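Local atomic coordinates of aldose 1-epimerase (Caenorhabditis elegans, PDB entry 1LUR), a protein that probably catalyses the interconversion of the alpha and beta anomers of aldose sugars, as its relatives the galactose mutarotases do. Residues I155-T160 with L167-H172; T271-I276 with Y327-V332. All coordinates share one frame; numbering follows the deposited sequence.

Interaction 1 (I155-T160 with L167-H172); sequences IEHHAT and LALTNH
Ala159 and Leu167 make the tight end of this contact: Ala159 CB meets one methyl branch, CD2, of Leu167 at 3.4 Å, closer than two carbons usually sit. Leu167 reaches that position because CG stands anti to its backbone N (chi1 -165°). Two residues back, the His157 imidazole packs a face against Leu169 CD1 and turns its CE1 edge to Thr170. Leu169 CB comes within 3.9 Å of His157 ND1. At the ring's edge, near its plane, His157 CE1 is 3.8 Å from Thr170 C, the carbonyl carbon. No direct hydrogen bond joins the two segments.

The far end is looser and wetter, though still buried. There the ring presents NE2 to a water lying in its plane, 3.0 Å from His157 NE2, and the same water accepts a weak bond from Asn171 ND2 at 3.3 Å. Beside this bridge Ile155 CD1 rests 3.6 Å from Asn171 ND2, the two side chains crossing at about a right angle. Asn171 OD1 is turned to Ala173 N instead. His157 ND1 is held by the hydroxyl of Tyr273, so both ring nitrogens have partners. A leucine in place of His157 would probably leave that hydroxyl and the water without their shared mate and free the water to shift.

The arrangement packs a strand of one sheet of the galactose mutarotase beta-sandwich against the loop that leads into a strand of the other. Strand 152-160 is flanked by 138-147 and 327-337, and side chains of Val143, Tyr145 and Tyr327 pack around the contact. Segment 167-172 runs nearly antiparallel to it across the contact and enters strand 170-175, where Thr170 OG1 bonds to Pro304 O of the adjacent strand 300-305.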
ATOM      1  N   ILE A 155     -10.862   1.723   0.303  1.00 25.70           N
ATOM      2  CA  ILE A 155      -9.987   2.571  -0.487  1.00 26.43           C
ATOM      3  C   ILE A 155     -10.290   2.257  -1.941  1.00 27.47           C
ATOM      4  O   ILE A 155     -10.180   1.109  -2.375  1.00 26.24           O
ATOM      5  CB  ILE A 155      -8.481   2.289  -0.268  1.00 28.09           C
ATOM      6  CG1 ILE A 155      -8.085   2.510   1.192  1.00 27.12           C
ATOM      7  CG2 ILE A 155      -7.660   3.222  -1.159  1.00 26.58           C
ATOM      8  CD1 ILE A 155      -6.594   2.321   1.445  1.00 29.06           C
ATOM      9  N   GLU A 156     -10.698   3.273  -2.686  1.00 26.22           N
ATOM     10  CA  GLU A 156     -11.011   3.090  -4.091  1.00 27.84           C
ATOM     11  C   GLU A 156      -9.948   3.816  -4.887  1.00 27.80           C
ATOM     12  O   GLU A 156      -9.540   4.918  -4.527  1.00 26.42           O
ATOM     13  CB  GLU A 156     -12.365   3.690  -4.433  1.00 30.99           C
ATOM     14  CG  GLU A 156     -13.540   2.980  -3.816  1.00 35.05           C
ATOM     15  CD  GLU A 156     -14.803   3.798  -3.939  1.00 38.46           C
ATOM     16  OE1 GLU A 156     -15.201   4.120  -5.085  1.00 42.38           O
ATOM     17  OE2 GLU A 156     -15.390   4.130  -2.889  1.00 41.23           O
ATOM     18  N   HIS A 157      -9.502   3.181  -5.961  1.00 26.07           N
ATOM     19  CA  HIS A 157      -8.487   3.746  -6.830  1.00 25.02           C
ATOM     20  C   HIS A 157      -9.131   3.847  -8.210  1.00 24.48           C
ATOM     21  O   HIS A 157      -9.526   2.843  -8.784  1.00 24.95           O
ATOM     22  CB  HIS A 157      -7.263   2.821  -6.874  1.00 25.10           C
ATOM     23  CG  HIS A 157      -6.416   2.879  -5.641  1.00 24.81           C
ATOM     24  ND1 HIS A 157      -5.410   1.971  -5.386  1.00 23.21           N
ATOM     25  CD2 HIS A 157      -6.399   3.759  -4.611  1.00 23.56           C
ATOM     26  CE1 HIS A 157      -4.807   2.291  -4.254  1.00 23.89           C
ATOM     27  NE2 HIS A 157      -5.388   3.373  -3.765  1.00 26.51           N
ATOM     28  N   HIS A 158      -9.255   5.065  -8.726  1.00 24.55           N
ATOM     29  CA  HIS A 158      -9.858   5.281 -10.032  1.00 26.40           C
ATOM     30  C   HIS A 158      -8.980   6.190 -10.884  1.00 25.83           C
ATOM     31  O   HIS A 158      -8.244   7.016 -10.353  1.00 25.84           O
ATOM     32  CB  HIS A 158     -11.238   5.929  -9.868  1.00 29.00           C
ATOM     33  CG  HIS A 158     -11.880   6.313 -11.165  1.00 31.81           C
ATOM     34  ND1 HIS A 158     -12.461   5.392 -12.013  1.00 32.95           N
ATOM     35  CD2 HIS A 158     -12.013   7.517 -11.771  1.00 31.60           C
ATOM     36  CE1 HIS A 158     -12.924   6.013 -13.083  1.00 33.18           C
ATOM     37  NE2 HIS A 158     -12.665   7.304 -12.961  1.00 34.79           N
ATOM     38  N   ALA A 159      -9.068   6.043 -12.202  1.00 26.64           N
ATOM     39  CA  ALA A 159      -8.270   6.875 -13.094  1.00 26.34           C
ATOM     40  C   ALA A 159      -8.658   6.755 -14.558  1.00 27.54           C
ATOM     41  O   ALA A 159      -9.238   5.759 -14.987  1.00 27.58           O
ATOM     42  CB  ALA A 159      -6.780   6.548 -12.932  1.00 26.89           C
ATOM     43  N   THR A 160      -8.321   7.799 -15.312  1.00 27.86           N
ATOM     44  CA  THR A 160      -8.587   7.878 -16.741  1.00 27.85           C
ATOM     45  C   THR A 160      -7.375   8.585 -17.345  1.00 28.65           C
ATOM     46  O   THR A 160      -6.544   9.137 -16.613  1.00 25.38           O
ATOM     47  CB  THR A 160      -9.859   8.692 -17.048  1.00 29.28           C
ATOM     48  OG1 THR A 160      -9.753   9.989 -16.456  1.00 29.67           O
ATOM     49  CG2 THR A 160     -11.083   7.989 -16.494  1.00 30.20           C
ATOM     50  N   LEU A 167      -0.204   2.479 -15.267  1.00 21.36           N
ATOM     51  CA  LEU A 167      -0.722   2.911 -13.973  1.00 20.09           C
ATOM     52  C   LEU A 167      -0.973   1.686 -13.099  1.00 21.59           C
ATOM     53  O   LEU A 167      -1.788   0.809 -13.422  1.00 21.10           O
ATOM     54  CB  LEU A 167      -2.012   3.734 -14.105  1.00 20.59           C
ATOM     55  CG  LEU A 167      -2.376   4.491 -12.812  1.00 22.13           C
ATOM     56  CD1 LEU A 167      -1.463   5.698 -12.648  1.00 20.02           C
ATOM     57  CD2 LEU A 167      -3.825   4.944 -12.846  1.00 22.45           C
ATOM     58  N   ALA A 168      -0.247   1.620 -11.993  1.00 19.82           N
ATOM     59  CA  ALA A 168      -0.376   0.511 -11.056  1.00 20.88           C
ATOM     60  C   ALA A 168      -0.159   1.134  -9.692  1.00 21.36           C
ATOM     61  O   ALA A 168       0.977   1.403  -9.290  1.00 21.81           O
ATOM     62  CB  ALA A 168       0.672  -0.547 -11.354  1.00 18.76           C
ATOM     63  N   LEU A 169      -1.256   1.380  -8.984  1.00 21.14           N
ATOM     64  CA  LEU A 169      -1.176   1.992  -7.668  1.00 20.40           C
ATOM     65  C   LEU A 169      -1.268   1.029  -6.498  1.00 20.95           C
ATOM     66  O   LEU A 169      -1.467  -0.174  -6.665  1.00 20.60           O
ATOM     67  CB  LEU A 169      -2.316   3.005  -7.516  1.00 20.28           C
ATOM     68  CG  LEU A 169      -2.661   3.888  -8.719  1.00 22.78           C
ATOM     69  CD1 LEU A 169      -3.964   4.637  -8.442  1.00 23.54           C
ATOM     70  CD2 LEU A 169      -1.520   4.861  -8.986  1.00 24.38           C
ATOM     71  N   THR A 170      -1.123   1.603  -5.309  1.00 22.03           N
ATOM     72  CA  THR A 170      -1.208   0.880  -4.044  1.00 23.34           C
ATOM     73  C   THR A 170      -1.258   1.891  -2.910  1.00 23.69           C
ATOM     74  O   THR A 170      -1.128   3.097  -3.139  1.00 23.24           O
ATOM     75  CB  THR A 170      -0.036  -0.096  -3.775  1.00 22.59           C
ATOM     76  OG1 THR A 170      -0.440  -1.014  -2.745  1.00 24.41           O
ATOM     77  CG2 THR A 170       1.218   0.641  -3.285  1.00 22.20           C
ATOM     78  N   ASN A 171      -1.498   1.390  -1.701  1.00 24.30           N
ATOM     79  CA  ASN A 171      -1.565   2.218  -0.497  1.00 25.68           C
ATOM     80  C   ASN A 171      -0.399   1.709   0.339  1.00 25.55           C
ATOM     81  O   ASN A 171      -0.269   0.504   0.564  1.00 26.98           O
ATOM     82  CB  ASN A 171      -2.882   2.023   0.248  1.00 26.55           C
ATOM     83  CG  ASN A 171      -2.893   2.737   1.579  1.00 27.43           C
ATOM     84  OD1 ASN A 171      -2.456   2.190   2.590  1.00 27.88           O
ATOM     85  ND2 ASN A 171      -3.356   3.982   1.580  1.00 27.63           N
ATOM     86  N   HIS A 172       0.442   2.618   0.811  1.00 27.37           N
ATOM     87  CA  HIS A 172       1.598   2.216   1.596  1.00 27.99           C
ATOM     88  C   HIS A 172       1.523   2.377   3.113  1.00 29.46           C
ATOM     89  O   HIS A 172       2.504   2.774   3.745  1.00 29.19           O
ATOM     90  CB  HIS A 172       2.831   2.954   1.063  1.00 30.02           C
ATOM     91  CG  HIS A 172       4.100   2.163   1.162  1.00 31.62           C
ATOM     92  ND1 HIS A 172       4.649   1.777   2.367  1.00 31.05           N
ATOM     93  CD2 HIS A 172       4.919   1.674   0.200  1.00 33.16           C
ATOM     94  CE1 HIS A 172       5.752   1.082   2.143  1.00 34.12           C
ATOM     95  NE2 HIS A 172       5.939   1.006   0.837  1.00 34.05           N
TER
HETATM   96  O   HOH W   1      -4.477   4.943  -1.377  1.00 33.81           O

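Interaction 2 (T271-I276 with Y327-V332); sequences TSYPVI and YCQEIV
Thr271 and Ile331 form an antiparallel non-hydrogen-bonded pair at the end of strand 265-271, just where the chain folds into an ST turn and leaves one sheet of the mutarotase beta-sandwich for the other. Their side chains lie side by side and point the same way.

Hydrogen bonds come first, those to the backbone and then one between side chains. Glu330 O is gripped twice, by Ser272 N at 3.1 Å in the carbonyl plane, and by Thr271 OG1 at 2.9 Å, tilted 25° from that plane. With OG1 anti to the backbone N (chi1 175°), the threonine hydroxyl also accepts from Tyr273 N at 3.0 Å, which closes the turn. Ser272 OG likewise both accepts and donates: it takes the N-H of Glu330, a nearly straight bond of 160°, and gives its own proton to Gln329 OE1 at 2.6 Å from above the amide carbonyl plane. One small hydroxyl thus ties both the main chain and a side chain of the facing strand.

Packing follows. The Gln329 chain, bent at chi2, folds across the Tyr273 ring. Its CB makes a CH-pi contact over one face, 3.8 Å from the Tyr273 centroid, while CG rides toward the rim of that face. Ile331 CG1 comes near Tyr273 CD1 at the ring's edge. Phe306 and Tyr273 also meet edge-to-face.

Paired hydroxyls complete the set. Tyr273 and Tyr327 cross at about a right angle, and the Tyr327 hydroxyl has a further partner in Leu169 N of interaction 1. Between the two rings, Tyr273 OH and Tyr327 OH stand 2.7 Å apart, each lying at the edge of the other's ring and in its plane.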
ATOM      1  N   THR A 271      -9.449  -7.506  -1.817  1.00 29.20           N
ATOM      2  CA  THR A 271      -9.096  -6.513  -2.819  1.00 28.46           C
ATOM      3  C   THR A 271      -9.259  -7.037  -4.227  1.00 27.87           C
ATOM      4  O   THR A 271      -9.269  -8.246  -4.458  1.00 28.43           O
ATOM      5  CB  THR A 271      -7.631  -6.046  -2.630  1.00 28.06           C
ATOM      6  OG1 THR A 271      -7.263  -5.162  -3.698  1.00 27.99           O
ATOM      7  CG2 THR A 271      -6.681  -7.243  -2.626  1.00 29.90           C
ATOM      8  N   SER A 272      -9.393  -6.110  -5.165  1.00 28.61           N
ATOM      9  CA  SER A 272      -9.554  -6.451  -6.566  1.00 27.38           C
ATOM     10  C   SER A 272      -8.172  -6.713  -7.147  1.00 27.85           C
ATOM     11  O   SER A 272      -8.042  -7.370  -8.184  1.00 26.25           O
ATOM     12  CB  SER A 272     -10.224  -5.298  -7.310  1.00 28.06           C
ATOM     13  OG  SER A 272      -9.517  -4.082  -7.099  1.00 30.17           O
ATOM     14  N   TYR A 273      -7.144  -6.192  -6.479  1.00 25.85           N
ATOM     15  CA  TYR A 273      -5.771  -6.379  -6.938  1.00 26.51           C
ATOM     16  C   TYR A 273      -5.402  -7.860  -6.864  1.00 28.32           C
ATOM     17  O   TYR A 273      -5.902  -8.593  -6.006  1.00 28.08           O
ATOM     18  CB  TYR A 273      -4.785  -5.555  -6.094  1.00 24.93           C
ATOM     19  CG  TYR A 273      -4.788  -4.061  -6.395  1.00 24.54           C
ATOM     20  CD1 TYR A 273      -5.401  -3.155  -5.531  1.00 24.37           C
ATOM     21  CD2 TYR A 273      -4.190  -3.560  -7.551  1.00 25.48           C
ATOM     22  CE1 TYR A 273      -5.426  -1.784  -5.809  1.00 23.59           C
ATOM     23  CE2 TYR A 273      -4.205  -2.186  -7.842  1.00 24.82           C
ATOM     24  CZ  TYR A 273      -4.827  -1.309  -6.965  1.00 24.22           C
ATOM     25  OH  TYR A 273      -4.863   0.037  -7.242  1.00 23.69           O
ATOM     26  N   PRO A 274      -4.512  -8.317  -7.763  1.00 29.34           N
ATOM     27  CA  PRO A 274      -4.071  -9.710  -7.819  1.00 30.04           C
ATOM     28  C   PRO A 274      -3.011 -10.099  -6.796  1.00 31.81           C
ATOM     29  O   PRO A 274      -2.823 -11.285  -6.520  1.00 34.10           O
ATOM     30  CB  PRO A 274      -3.576  -9.842  -9.253  1.00 30.54           C
ATOM     31  CG  PRO A 274      -2.910  -8.515  -9.462  1.00 29.69           C
ATOM     32  CD  PRO A 274      -3.919  -7.540  -8.869  1.00 29.87           C
ATOM     33  N   VAL A 275      -2.301  -9.122  -6.243  1.00 30.61           N
ATOM     34  CA  VAL A 275      -1.279  -9.442  -5.256  1.00 31.31           C
ATOM     35  C   VAL A 275      -1.275  -8.457  -4.102  1.00 31.91           C
ATOM     36  O   VAL A 275      -1.910  -7.402  -4.154  1.00 31.99           O
ATOM     37  CB  VAL A 275       0.153  -9.452  -5.877  1.00 32.80           C
ATOM     38  CG1 VAL A 275       0.145 -10.180  -7.206  1.00 29.20           C
ATOM     39  CG2 VAL A 275       0.679  -8.037  -6.035  1.00 33.05           C
ATOM     40  N   ILE A 276      -0.569  -8.825  -3.045  1.00 32.44           N
ATOM     41  CA  ILE A 276      -0.458  -7.984  -1.874  1.00 32.03           C
ATOM     42  C   ILE A 276       1.007  -8.000  -1.487  1.00 33.01           C
ATOM     43  O   ILE A 276       1.550  -9.046  -1.122  1.00 33.86           O
ATOM     44  CB  ILE A 276      -1.288  -8.496  -0.686  1.00 31.27           C
ATOM     45  CG1 ILE A 276      -2.781  -8.430  -1.017  1.00 31.28           C
ATOM     46  CG2 ILE A 276      -0.957  -7.681   0.547  1.00 27.77           C
ATOM     47  CD1 ILE A 276      -3.693  -8.845   0.132  1.00 32.42           C
ATOM     48  N   TYR A 327      -9.472   2.924 -14.930  1.00 30.17           N
ATOM     49  CA  TYR A 327      -8.684   2.151 -13.985  1.00 27.65           C
ATOM     50  C   TYR A 327      -9.643   2.119 -12.803  1.00 26.75           C
ATOM     51  O   TYR A 327     -10.139   3.167 -12.377  1.00 23.97           O
ATOM     52  CB  TYR A 327      -7.413   2.904 -13.603  1.00 25.57           C
ATOM     53  CG  TYR A 327      -6.542   2.188 -12.597  1.00 21.96           C
ATOM     54  CD1 TYR A 327      -5.411   1.472 -13.001  1.00 20.73           C
ATOM     55  CD2 TYR A 327      -6.823   2.265 -11.238  1.00 21.04           C
ATOM     56  CE1 TYR A 327      -4.578   0.858 -12.065  1.00 19.35           C
ATOM     57  CE2 TYR A 327      -6.008   1.661 -10.293  1.00 22.60           C
ATOM     58  CZ  TYR A 327      -4.882   0.962 -10.710  1.00 21.52           C
ATOM     59  OH  TYR A 327      -4.055   0.410  -9.766  1.00 22.06           O
ATOM     60  N   CYS A 328      -9.912   0.933 -12.270  1.00 25.81           N
ATOM     61  CA  CYS A 328     -10.830   0.834 -11.145  1.00 28.44           C
ATOM     62  C   CYS A 328     -10.476  -0.347 -10.255  1.00 26.26           C
ATOM     63  O   CYS A 328     -10.661  -1.493 -10.641  1.00 26.19           O
ATOM     64  CB  CYS A 328     -12.265   0.685 -11.671  1.00 31.32           C
ATOM     65  SG  CYS A 328     -13.558   0.936 -10.425  1.00 43.21           S
ATOM     66  N   GLN A 329      -9.949  -0.056  -9.070  1.00 26.51           N
ATOM     67  CA  GLN A 329      -9.567  -1.099  -8.116  1.00 25.61           C
ATOM     68  C   GLN A 329     -10.013  -0.653  -6.732  1.00 27.12           C
ATOM     69  O   GLN A 329     -10.253   0.532  -6.504  1.00 27.97           O
ATOM     70  CB  GLN A 329      -8.046  -1.293  -8.091  1.00 25.50           C
ATOM     71  CG  GLN A 329      -7.395  -1.655  -9.425  1.00 25.53           C
ATOM     72  CD  GLN A 329      -7.798  -3.029  -9.941  1.00 28.19           C
ATOM     73  OE1 GLN A 329      -7.947  -3.979  -9.171  1.00 27.90           O
ATOM     74  NE2 GLN A 329      -7.942  -3.145 -11.259  1.00 27.65           N
ATOM     75  N   GLU A 330     -10.125  -1.600  -5.808  1.00 29.22           N
ATOM     76  CA  GLU A 330     -10.538  -1.269  -4.455  1.00 28.80           C
ATOM     77  C   GLU A 330      -9.886  -2.190  -3.436  1.00 28.18           C
ATOM     78  O   GLU A 330      -9.469  -3.310  -3.754  1.00 26.64           O
ATOM     79  CB  GLU A 330     -12.068  -1.340  -4.304  1.00 33.85           C
ATOM     80  CG  GLU A 330     -12.641  -2.742  -4.263  1.00 37.59           C
ATOM     81  CD  GLU A 330     -14.071  -2.785  -3.727  1.00 41.57           C
ATOM     82  OE1 GLU A 330     -14.628  -3.897  -3.633  1.00 42.48           O
ATOM     83  OE2 GLU A 330     -14.634  -1.716  -3.397  1.00 42.33           O
ATOM     84  N   ILE A 331      -9.795  -1.691  -2.212  1.00 25.80           N
ATOM     85  CA  ILE A 331      -9.206  -2.422  -1.104  1.00 25.04           C
ATOM     86  C   ILE A 331     -10.159  -2.219   0.059  1.00 25.68           C
ATOM     87  O   ILE A 331     -10.472  -1.079   0.407  1.00 25.71           O
ATOM     88  CB  ILE A 331      -7.839  -1.838  -0.698  1.00 22.91           C
ATOM     89  CG1 ILE A 331      -6.905  -1.767  -1.906  1.00 21.19           C
ATOM     90  CG2 ILE A 331      -7.209  -2.709   0.364  1.00 23.93           C
ATOM     91  CD1 ILE A 331      -5.594  -1.032  -1.629  1.00 20.86           C
ATOM     92  N   VAL A 332     -10.635  -3.313   0.649  1.00 26.25           N
ATOM     93  CA  VAL A 332     -11.552  -3.204   1.776  1.00 25.12           C
ATOM     94  C   VAL A 332     -10.912  -3.757   3.043  1.00 26.01           C
ATOM     95  O   VAL A 332     -10.590  -4.942   3.110  1.00 25.90           O
ATOM     96  CB  VAL A 332     -12.872  -3.963   1.509  1.00 25.95           C
ATOM     97  CG1 VAL A 332     -13.839  -3.759   2.686  1.00 27.36           C
ATOM     98  CG2 VAL A 332     -13.500  -3.464   0.221  1.00 26.68           C
TER

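Running from the N terminus, the chain first meets interaction 1, which closes a loop of six residues between strand 152-160 and the approach to strand 170-175, taking it from one sheet to the other. Interaction 2 opens later and closes a loop of fifty residues that includes strand 300-305, itself a neighbour of both 170-175 and 275-279. The two are in series, neither nested nor crossed. Yet they touch: strands 152-160 and 327-337 lie side by side, His157 N meeting Gln329 O at 2.8 Å, and His157 ND1 lies 2.7 Å from Tyr273 OH. Together they fasten the nine-stranded sheet to the seven-stranded one.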